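Local coordinates for oligopeptide-binding protein AppA (Bacillus subtilis, PDB 1XOC) that captures oligopeptides outside the cell as the binding component of an ABC permease and hands them on for import, serving sporulation and genetic competence, at residues E276-K281 and F412-M417; V297-D302 and A377-E382; Q337-A342 and K385-E390. All coordinates share one frame; numbering follows the deposited sequence.

Contact 1 of 3, residues E276-K281 and F412-M417; sequences ELFKDK and FDAMVM
Phe278 and Asp413 carry the nearest CA atoms of the two segments, with Phe278 CA and Asp413 CA 8.5 Å apart, and the Phe278 ring spans that distance. Residues 276-281 lie in the link from strand 265-271 to helix 281-289, with Asp280 as the N-cap of that helix. Residues 412-417 lead into strand 414-420, which pairs antiparallel with strand 265-271 and parallel with strand 358-367.

The Phe278 CG stands anti to the carbonyl carbon (chi1 -54°), which carries the ring across to the start of the strand. There the CE2 corner lies 3.3 Å from Asp413 O, and CD2 follows at 3.5 Å from the same oxygen; the carbonyl meets the ring obliquely. The same CE2 also touches the methyl of Ala414, at 4.4 Å from CB, and the Asp413 side chain, at 4.3 Å from its CB. On one face of the ring sits Leu277 CB, 4.0 Å above the plane and over its centre. Phe362 meets the ring edge-to-face, and Trp271 meets it with the planes inclined at about 40°.

The carboxylate of Asp413 is directed to other partners: OD2 accepts a hydrogen bond from Thr363 N on the adjoining strand. Across the two segments the buried contact rests on van der Waals packing, with at most a weak polar attraction from the oblique carbonyl, and Phe278 joins an aromatic cluster with Trp271 and Phe362 beside the start of strand 414-420.

Contact 2 of 3, residues V297-D302 and A377-E382; sequences VSQVLD and AVVVQE
A helix-helix contact joins the C-terminal turn of helix 293-300 to the middle of helix 371-385, which itself packs on the large mixed sheet. The nearest CA atoms of the two segments, Val300 CA and Val379 CA, are 8.9 Å apart.

Val379 is the hub, and its CG2 methyl does the touching. With CG1 anti to the backbone N (chi1 172°), CG2 falls anti to the carbonyl carbon and projects between the helices, where Val300 CG2 comes within 4.2 Å of Val379 CG2. The second partner is Gln299; its side chain and that of Val379 reach toward each other from opposite directions. The glutamine chain is extended from CA to the amide, with CG anti to the backbone N (chi1 -171°), and this reach brings Gln299 NE2 to 3.9 Å from Val379 CG2.

Besides lying on the methyl, the amide nitrogen bonds to water. Gln299 NE2 donates to a water molecule at 2.6 Å, and the same water donates to Glu382 OE1 at 3.1 Å. Glu382 comes three residues and nearly one turn after Val379, so this bridge spans the exposed border of the contact while the valines fill its buried side.

Val300 also packs on Val372 and Asp375, and Leu301 on Val372, which extends the helix-helix contact toward the start of helix 371-385. On its other flank that helix rests on the sheet, with Ala377 and Val380 against Leu364 of strand 358-367 and Ala377 against Thr393 of strand 390-396.

Contact 3 of 3, residues Q337-A342 and K385-E390; sequences QMLAEA and KKIGIE
Leu339 buries the most surface in this contact, and its CD1 methyl meets both isoleucines that follow helix 371-385. Leu339 CD1 is 3.6 Å from Ile387 CD1 and 4.0 Å from Ile389 CD1, and the leucine side chain crosses each isoleucine at about a right angle. The three methyls form a compact apolar cluster; the nearest CA atoms of the two segments, Leu339 CA and Ile387 CA, are 9.0 Å apart.

The isoleucines present their CD1 groups by different torsions. In Ile387, CG1 is placed between the backbone N and the carbonyl carbon (chi1 67°), whereas in Ile389 it is anti to the carbonyl carbon (chi1 -69°). Between them Gly388, with positive phi, is the C-prime residue of a Schellman motif. Gly388 N bonds to Lys385 O at 2.9 Å and Ile389 N to Leu384 O, so the helix ends in a tight turn that directs the two flanking side chains to the same leucine.

Helix 332-341 is thereby joined to the passage from helix 371-385 into strand 390-396. Ala286 and Leu287 of helix 281-289 touch Leu339 and Ile389 respectively. Leu353 also packs on Leu339, while Ile389 packs on Phe360 and Phe362 of strand 358-367.

How the contacts relate
From the N terminus, the chain passes 276-281, 297-302 and 337-342 before their partners appear in the order 377-382, 385-390 and 412-417. Contact 1 therefore closes the widest loop, and contacts 2 and 3 both nest inside it; those two cross, because their segments alternate. Contacts 2 and 3 share helix 371-385: contact 2 uses its middle, contact 3 its end and the turn beyond. Contact 1 touches contact 3 where Asp280 OD2 packs 3.7 Å from Ala342 CB. Contacts 2 and 3 thus attach helices 293-300 and 332-341 to helix 371-385 and its end, and contact 1 ties the link before helix 281-289 to strand 414-420.

Contact 1 of 3, residues E276-K281 and F412-M417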
loop_
_atom_site.group_PDB
_atom_site.type_symbol
_atom_site.label_atom_id
_atom_site.label_comp_id
_atom_site.label_asym_id
_atom_site.label_seq_id
_atom_site.Cartn_x
_atom_site.Cartn_y
_atom_site.Cartn_z
ATOM N N GLU A 276 -13.193 -5.940 22.095
ATOM C CA GLU A 276 -14.300 -5.323 22.819
ATOM C C GLU A 276 -14.110 -3.824 23.051
ATOM O O GLU A 276 -15.077 -3.057 23.033
ATOM C CB GLU A 276 -14.448 -5.977 24.207
ATOM C CG GLU A 276 -14.713 -7.476 24.224
ATOM C CD GLU A 276 -14.399 -8.121 25.603
ATOM O OE1 GLU A 276 -15.072 -7.772 26.611
ATOM O OE2 GLU A 276 -13.473 -8.979 25.677
ATOM N N LEU A 277 -12.864 -3.419 23.306
ATOM C CA LEU A 277 -12.558 -2.033 23.641
ATOM C C LEU A 277 -12.936 -1.078 22.527
ATOM O O LEU A 277 -13.248 0.085 22.791
ATOM C CB LEU A 277 -11.069 -1.866 23.962
ATOM C CG LEU A 277 -10.539 -2.614 25.200
ATOM C CD1 LEU A 277 -9.033 -2.384 25.378
ATOM C CD2 LEU A 277 -11.296 -2.246 26.463
ATOM N N PHE A 278 -12.903 -1.566 21.293
ATOM C CA PHE A 278 -13.017 -0.686 20.136
ATOM C C PHE A 278 -14.282 -0.899 19.327
ATOM O O PHE A 278 -14.397 -0.362 18.254
ATOM C CB PHE A 278 -11.786 -0.843 19.233
ATOM C CG PHE A 278 -10.489 -0.643 19.956
ATOM C CD1 PHE A 278 -10.278 0.504 20.696
ATOM C CD2 PHE A 278 -9.488 -1.606 19.919
ATOM C CE1 PHE A 278 -9.119 0.692 21.401
ATOM C CE2 PHE A 278 -8.316 -1.418 20.606
ATOM C CZ PHE A 278 -8.123 -0.263 21.354
ATOM N N LYS A 279 -15.250 -1.634 19.863
ATOM C CA LYS A 279 -16.484 -1.869 19.135
ATOM C C LYS A 279 -17.433 -0.655 19.092
ATOM O O LYS A 279 -18.155 -0.464 18.109
ATOM C CB LYS A 279 -17.197 -3.086 19.718
ATOM C CG LYS A 279 -16.499 -4.393 19.396
ATOM C CD LYS A 279 -17.247 -5.584 20.013
ATOM C CE LYS A 279 -16.541 -6.911 19.727
ATOM N NZ LYS A 279 -17.218 -8.061 20.402
ATOM N N ASP A 280 -17.430 0.153 20.156
ATOM C CA ASP A 280 -18.331 1.305 20.285
ATOM C C ASP A 280 -17.779 2.491 19.509
ATOM O O ASP A 280 -16.666 2.952 19.771
ATOM C CB ASP A 280 -18.492 1.679 21.764
ATOM C CG ASP A 280 -19.556 2.760 22.019
ATOM O OD1 ASP A 280 -20.156 3.304 21.071
ATOM O OD2 ASP A 280 -19.799 3.068 23.208
ATOM N N LYS A 281 -18.562 2.987 18.557
ATOM C CA LYS A 281 -18.210 4.183 17.795
ATOM C C LYS A 281 -17.834 5.356 18.702
ATOM O O LYS A 281 -16.899 6.093 18.403
ATOM C CB LYS A 281 -19.385 4.608 16.916
ATOM C CG LYS A 281 -19.168 5.907 16.164
ATOM C CD LYS A 281 -20.356 6.253 15.272
ATOM C CE LYS A 281 -21.367 7.107 15.993
ATOM N NZ LYS A 281 -22.521 7.452 15.125
ATOM N N PHE A 412 -3.902 -8.199 16.397
ATOM C CA PHE A 412 -3.527 -6.894 16.944
ATOM C C PHE A 412 -4.748 -6.299 17.646
ATOM O O PHE A 412 -5.887 -6.613 17.279
ATOM C CB PHE A 412 -3.009 -5.951 15.837
ATOM C CG PHE A 412 -4.056 -5.528 14.845
ATOM C CD1 PHE A 412 -4.437 -6.370 13.825
ATOM C CD2 PHE A 412 -4.657 -4.301 14.948
ATOM C CE1 PHE A 412 -5.407 -5.969 12.883
ATOM C CE2 PHE A 412 -5.612 -3.886 13.978
ATOM C CZ PHE A 412 -5.981 -4.742 12.977
ATOM N N ASP A 413 -4.504 -5.479 18.669
ATOM C CA ASP A 413 -5.551 -4.667 19.310
ATOM C C ASP A 413 -5.662 -3.356 18.546
ATOM O O ASP A 413 -6.746 -2.938 18.108
ATOM C CB ASP A 413 -5.177 -4.323 20.748
ATOM C CG ASP A 413 -5.021 -5.541 21.651
ATOM O OD1 ASP A 413 -5.658 -6.587 21.396
ATOM O OD2 ASP A 413 -4.260 -5.414 22.637
ATOM N N ALA A 414 -4.509 -2.722 18.314
ATOM C CA ALA A 414 -4.451 -1.476 17.538
ATOM C C ALA A 414 -3.096 -1.406 16.872
ATOM O O ALA A 414 -2.150 -2.008 17.342
ATOM C CB ALA A 414 -4.675 -0.268 18.424
ATOM N N MET A 415 -2.991 -0.675 15.765
ATOM C CA MET A 415 -1.691 -0.511 15.129
ATOM C C MET A 415 -1.520 0.842 14.504
ATOM O O MET A 415 -2.483 1.418 14.027
ATOM C CB MET A 415 -1.452 -1.588 14.089
ATOM C CG MET A 415 -2.355 -1.511 12.905
ATOM S SD MET A 415 -1.990 -2.818 11.719
ATOM C CE MET A 415 -3.431 -2.661 10.652
ATOM N N VAL A 416 -0.291 1.343 14.525
ATOM C CA VAL A 416 0.067 2.541 13.756
ATOM C C VAL A 416 0.572 2.057 12.405
ATOM O O VAL A 416 1.528 1.317 12.326
ATOM C CB VAL A 416 1.153 3.379 14.466
ATOM C CG1 VAL A 416 1.481 4.614 13.609
ATOM C CG2 VAL A 416 0.722 3.765 15.875
ATOM N N MET A 417 -0.080 2.475 11.310
ATOM C CA MET A 417 0.135 1.810 10.015
ATOM C C MET A 417 -0.123 2.809 8.922
ATOM O O MET A 417 -0.657 3.874 9.199
ATOM C CB MET A 417 -0.792 0.620 9.875
ATOM C CG MET A 417 -0.593 -0.325 8.705
ATOM S SD MET A 417 1.076 -0.803 8.332
ATOM C CE MET A 417 1.636 -1.477 9.874
#

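Contact 2 of 3, residues V297-D302 and A377-E382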
loop_
_atom_site.group_PDB
_atom_site.type_symbol
_atom_site.label_atom_id
_atom_site.label_comp_id
_atom_site.label_asym_id
_atom_site.label_seq_id
_atom_site.Cartn_x
_atom_site.Cartn_y
_atom_site.Cartn_z
ATOM N N VAL A 297 2.294 15.821 14.676
ATOM C CA VAL A 297 2.955 16.286 13.464
ATOM C C VAL A 297 4.097 17.262 13.783
ATOM O O VAL A 297 5.180 17.152 13.213
ATOM C CB VAL A 297 1.934 16.902 12.495
ATOM C CG1 VAL A 297 2.615 17.590 11.299
ATOM C CG2 VAL A 297 0.988 15.817 11.993
ATOM N N SER A 298 3.867 18.211 14.692
ATOM C CA SER A 298 4.905 19.178 15.065
ATOM C C SER A 298 6.100 18.507 15.716
ATOM O O SER A 298 7.252 18.836 15.430
ATOM C CB SER A 298 4.348 20.198 16.043
ATOM O OG SER A 298 3.354 20.939 15.403
ATOM N N GLN A 299 5.811 17.553 16.585
ATOM C CA GLN A 299 6.789 16.921 17.450
ATOM C C GLN A 299 7.543 15.888 16.637
ATOM O O GLN A 299 8.746 16.019 16.427
ATOM C CB GLN A 299 6.036 16.285 18.637
ATOM C CG GLN A 299 6.839 15.747 19.797
ATOM C CD GLN A 299 5.933 15.263 20.939
ATOM O OE1 GLN A 299 4.723 15.548 20.976
ATOM N NE2 GLN A 299 6.515 14.536 21.868
ATOM N N VAL A 300 6.823 14.919 16.097
ATOM C CA VAL A 300 7.424 13.761 15.486
ATOM C C VAL A 300 7.902 13.975 14.036
ATOM O O VAL A 300 8.891 13.362 13.621
ATOM C CB VAL A 300 6.475 12.559 15.567
ATOM C CG1 VAL A 300 7.156 11.344 15.084
ATOM C CG2 VAL A 300 6.008 12.350 17.013
ATOM N N LEU A 301 7.195 14.809 13.263
ATOM C CA LEU A 301 7.533 15.074 11.847
ATOM C C LEU A 301 8.235 16.440 11.661
ATOM O O LEU A 301 8.529 16.852 10.534
ATOM C CB LEU A 301 6.271 15.060 10.942
ATOM C CG LEU A 301 5.464 13.788 10.662
ATOM C CD1 LEU A 301 6.389 12.690 10.234
ATOM C CD2 LEU A 301 4.642 13.344 11.829
ATOM N N ASP A 302 8.519 17.133 12.761
ATOM C CA ASP A 302 9.072 18.483 12.696
ATOM C C ASP A 302 8.229 19.385 11.782
ATOM O O ASP A 302 8.746 20.220 11.051
ATOM C CB ASP A 302 10.545 18.445 12.253
ATOM C CG ASP A 302 11.480 17.974 13.368
ATOM O OD1 ASP A 302 10.988 17.581 14.461
ATOM O OD2 ASP A 302 12.719 17.990 13.153
ATOM N N ALA A 377 3.788 5.940 18.522
ATOM C CA ALA A 377 3.236 4.964 19.472
ATOM C C ALA A 377 3.477 5.348 20.931
ATOM O O ALA A 377 2.615 5.188 21.819
ATOM C CB ALA A 377 3.748 3.585 19.192
ATOM N N VAL A 378 4.652 5.896 21.182
ATOM C CA VAL A 378 5.013 6.366 22.530
ATOM C C VAL A 378 4.191 7.616 22.882
ATOM O O VAL A 378 3.680 7.748 23.980
ATOM C CB VAL A 378 6.516 6.647 22.615
ATOM C CG1 VAL A 378 6.857 7.249 23.926
ATOM C CG2 VAL A 378 7.305 5.335 22.365
ATOM N N VAL A 379 3.984 8.502 21.918
ATOM C CA VAL A 379 3.190 9.701 22.167
ATOM C C VAL A 379 1.713 9.357 22.445
ATOM O O VAL A 379 1.088 9.918 23.346
ATOM C CB VAL A 379 3.303 10.702 20.992
ATOM C CG1 VAL A 379 2.314 11.850 21.180
ATOM C CG2 VAL A 379 4.720 11.271 20.866
ATOM N N VAL A 380 1.169 8.425 21.683
ATOM C CA VAL A 380 -0.177 7.921 21.935
ATOM C C VAL A 380 -0.262 7.298 23.334
ATOM O O VAL A 380 -1.220 7.540 24.086
ATOM C CB VAL A 380 -0.625 6.921 20.839
ATOM C CG1 VAL A 380 -1.969 6.288 21.198
ATOM C CG2 VAL A 380 -0.699 7.620 19.475
ATOM N N GLN A 381 0.726 6.495 23.713
ATOM C CA GLN A 381 0.739 5.936 25.079
ATOM C C GLN A 381 0.679 7.014 26.124
ATOM O O GLN A 381 -0.033 6.878 27.119
ATOM C CB GLN A 381 1.983 5.091 25.265
ATOM C CG GLN A 381 2.250 4.566 26.623
ATOM C CD GLN A 381 3.580 3.878 26.628
ATOM O OE1 GLN A 381 4.627 4.521 26.462
ATOM N NE2 GLN A 381 3.557 2.550 26.797
ATOM N N GLU A 382 1.442 8.084 25.929
ATOM C CA GLU A 382 1.490 9.153 26.924
ATOM C C GLU A 382 0.184 9.952 26.962
ATOM O O GLU A 382 -0.322 10.245 28.046
ATOM C CB GLU A 382 2.723 10.054 26.711
ATOM C CG GLU A 382 4.036 9.304 27.050
ATOM C CD GLU A 382 5.357 10.012 26.624
ATOM O OE1 GLU A 382 5.299 11.021 25.867
ATOM O OE2 GLU A 382 6.461 9.537 27.036
HETATM O O HOH W 1 6.470 13.230 24.116
#

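Contact 3 of 3, residues Q337-A342 and K385-E390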
loop_
_atom_site.group_PDB
_atom_site.type_symbol
_atom_site.label_atom_id
_atom_site.label_comp_id
_atom_site.label_asym_id
_atom_site.label_seq_id
_atom_site.Cartn_x
_atom_site.Cartn_y
_atom_site.Cartn_z
ATOM N N GLN A 337 -15.251 12.962 29.046
ATOM C CA GLN A 337 -16.709 13.000 29.168
ATOM C C GLN A 337 -17.353 11.972 28.254
ATOM O O GLN A 337 -18.244 11.242 28.655
ATOM C CB GLN A 337 -17.216 14.410 28.843
ATOM C CG GLN A 337 -18.732 14.612 28.870
ATOM C CD GLN A 337 -19.380 14.289 30.202
ATOM O OE1 GLN A 337 -18.750 14.393 31.258
ATOM N NE2 GLN A 337 -20.669 13.923 30.164
ATOM N N MET A 338 -16.874 11.906 27.014
ATOM C CA MET A 338 -17.371 10.927 26.049
ATOM C C MET A 338 -17.181 9.496 26.545
ATOM O O MET A 338 -18.068 8.663 26.383
ATOM C CB MET A 338 -16.673 11.103 24.696
ATOM C CG MET A 338 -17.067 12.367 23.962
ATOM S SD MET A 338 -15.957 12.668 22.577
ATOM C CE MET A 338 -16.618 11.522 21.392
ATOM N N LEU A 339 -16.029 9.211 27.153
ATOM C CA LEU A 339 -15.757 7.876 27.683
ATOM C C LEU A 339 -16.659 7.550 28.877
ATOM O O LEU A 339 -17.122 6.417 29.013
ATOM C CB LEU A 339 -14.288 7.733 28.071
ATOM C CG LEU A 339 -13.365 7.642 26.858
ATOM C CD1 LEU A 339 -11.940 7.861 27.272
ATOM C CD2 LEU A 339 -13.528 6.301 26.167
ATOM N N ALA A 340 -16.898 8.549 29.726
ATOM C CA ALA A 340 -17.819 8.411 30.858
ATOM C C ALA A 340 -19.227 8.123 30.355
ATOM O O ALA A 340 -19.887 7.199 30.836
ATOM C CB ALA A 340 -17.794 9.668 31.711
ATOM N N GLU A 341 -19.677 8.905 29.377
ATOM C CA GLU A 341 -20.976 8.672 28.720
ATOM C C GLU A 341 -21.071 7.258 28.126
ATOM O O GLU A 341 -22.143 6.653 28.140
ATOM C CB GLU A 341 -21.233 9.722 27.623
ATOM C CG GLU A 341 -21.665 11.093 28.152
ATOM C CD GLU A 341 -21.514 12.241 27.133
ATOM O OE1 GLU A 341 -21.163 11.991 25.950
ATOM O OE2 GLU A 341 -21.754 13.408 27.541
ATOM N N ALA A 342 -19.952 6.737 27.623
ATOM C CA ALA A 342 -19.886 5.380 27.067
ATOM C C ALA A 342 -19.729 4.280 28.124
ATOM O O ALA A 342 -19.563 3.112 27.774
ATOM C CB ALA A 342 -18.772 5.278 26.036
ATOM N N LYS A 385 -2.699 7.908 28.428
ATOM C CA LYS A 385 -2.513 7.710 29.867
ATOM C C LYS A 385 -3.242 8.803 30.658
ATOM O O LYS A 385 -3.873 8.530 31.678
ATOM C CB LYS A 385 -1.024 7.699 30.227
ATOM C CG LYS A 385 -0.728 7.281 31.681
ATOM C CD LYS A 385 0.778 7.050 31.911
ATOM C CE LYS A 385 1.015 6.442 33.282
ATOM N NZ LYS A 385 2.453 6.381 33.692
ATOM N N LYS A 386 -3.183 10.030 30.155
ATOM C CA LYS A 386 -3.817 11.195 30.776
ATOM C C LYS A 386 -5.329 11.074 30.958
ATOM O O LYS A 386 -5.895 11.757 31.804
ATOM C CB LYS A 386 -3.549 12.461 29.950
ATOM C CG LYS A 386 -2.078 12.880 29.808
ATOM C CD LYS A 386 -1.996 14.122 28.924
ATOM C CE LYS A 386 -0.602 14.415 28.394
ATOM N NZ LYS A 386 -0.709 14.981 26.994
ATOM N N ILE A 387 -5.987 10.248 30.154
ATOM C CA ILE A 387 -7.415 9.999 30.324
ATOM C C ILE A 387 -7.725 8.583 30.848
ATOM O O ILE A 387 -8.852 8.105 30.751
ATOM C CB ILE A 387 -8.219 10.329 29.050
ATOM C CG1 ILE A 387 -7.875 9.381 27.911
ATOM C CG2 ILE A 387 -7.990 11.782 28.646
ATOM C CD1 ILE A 387 -8.804 9.514 26.748
ATOM N N GLY A 388 -6.727 7.931 31.426
ATOM C CA GLY A 388 -6.925 6.655 32.107
ATOM C C GLY A 388 -6.981 5.438 31.212
ATOM O O GLY A 388 -7.604 4.436 31.555
ATOM N N ILE A 389 -6.316 5.518 30.063
ATOM C CA ILE A 389 -6.210 4.388 29.161
ATOM C C ILE A 389 -4.754 3.912 29.134
ATOM O O ILE A 389 -3.843 4.712 28.915
ATOM C CB ILE A 389 -6.670 4.787 27.763
ATOM C CG1 ILE A 389 -8.187 5.031 27.793
ATOM C CG2 ILE A 389 -6.294 3.707 26.750
ATOM C CD1 ILE A 389 -8.791 5.465 26.468
ATOM N N GLU A 390 -4.563 2.613 29.351
ATOM C CA GLU A 390 -3.248 1.991 29.460
ATOM C C GLU A 390 -2.860 1.336 28.133
ATOM O O GLU A 390 -3.534 0.430 27.645
ATOM C CB GLU A 390 -3.263 0.942 30.583
ATOM C CG GLU A 390 -1.974 0.145 30.744
ATOM C CD GLU A 390 -1.997 -0.804 31.927
ATOM O OE1 GLU A 390 -2.809 -1.757 31.962
ATOM O OE2 GLU A 390 -1.180 -0.604 32.843
#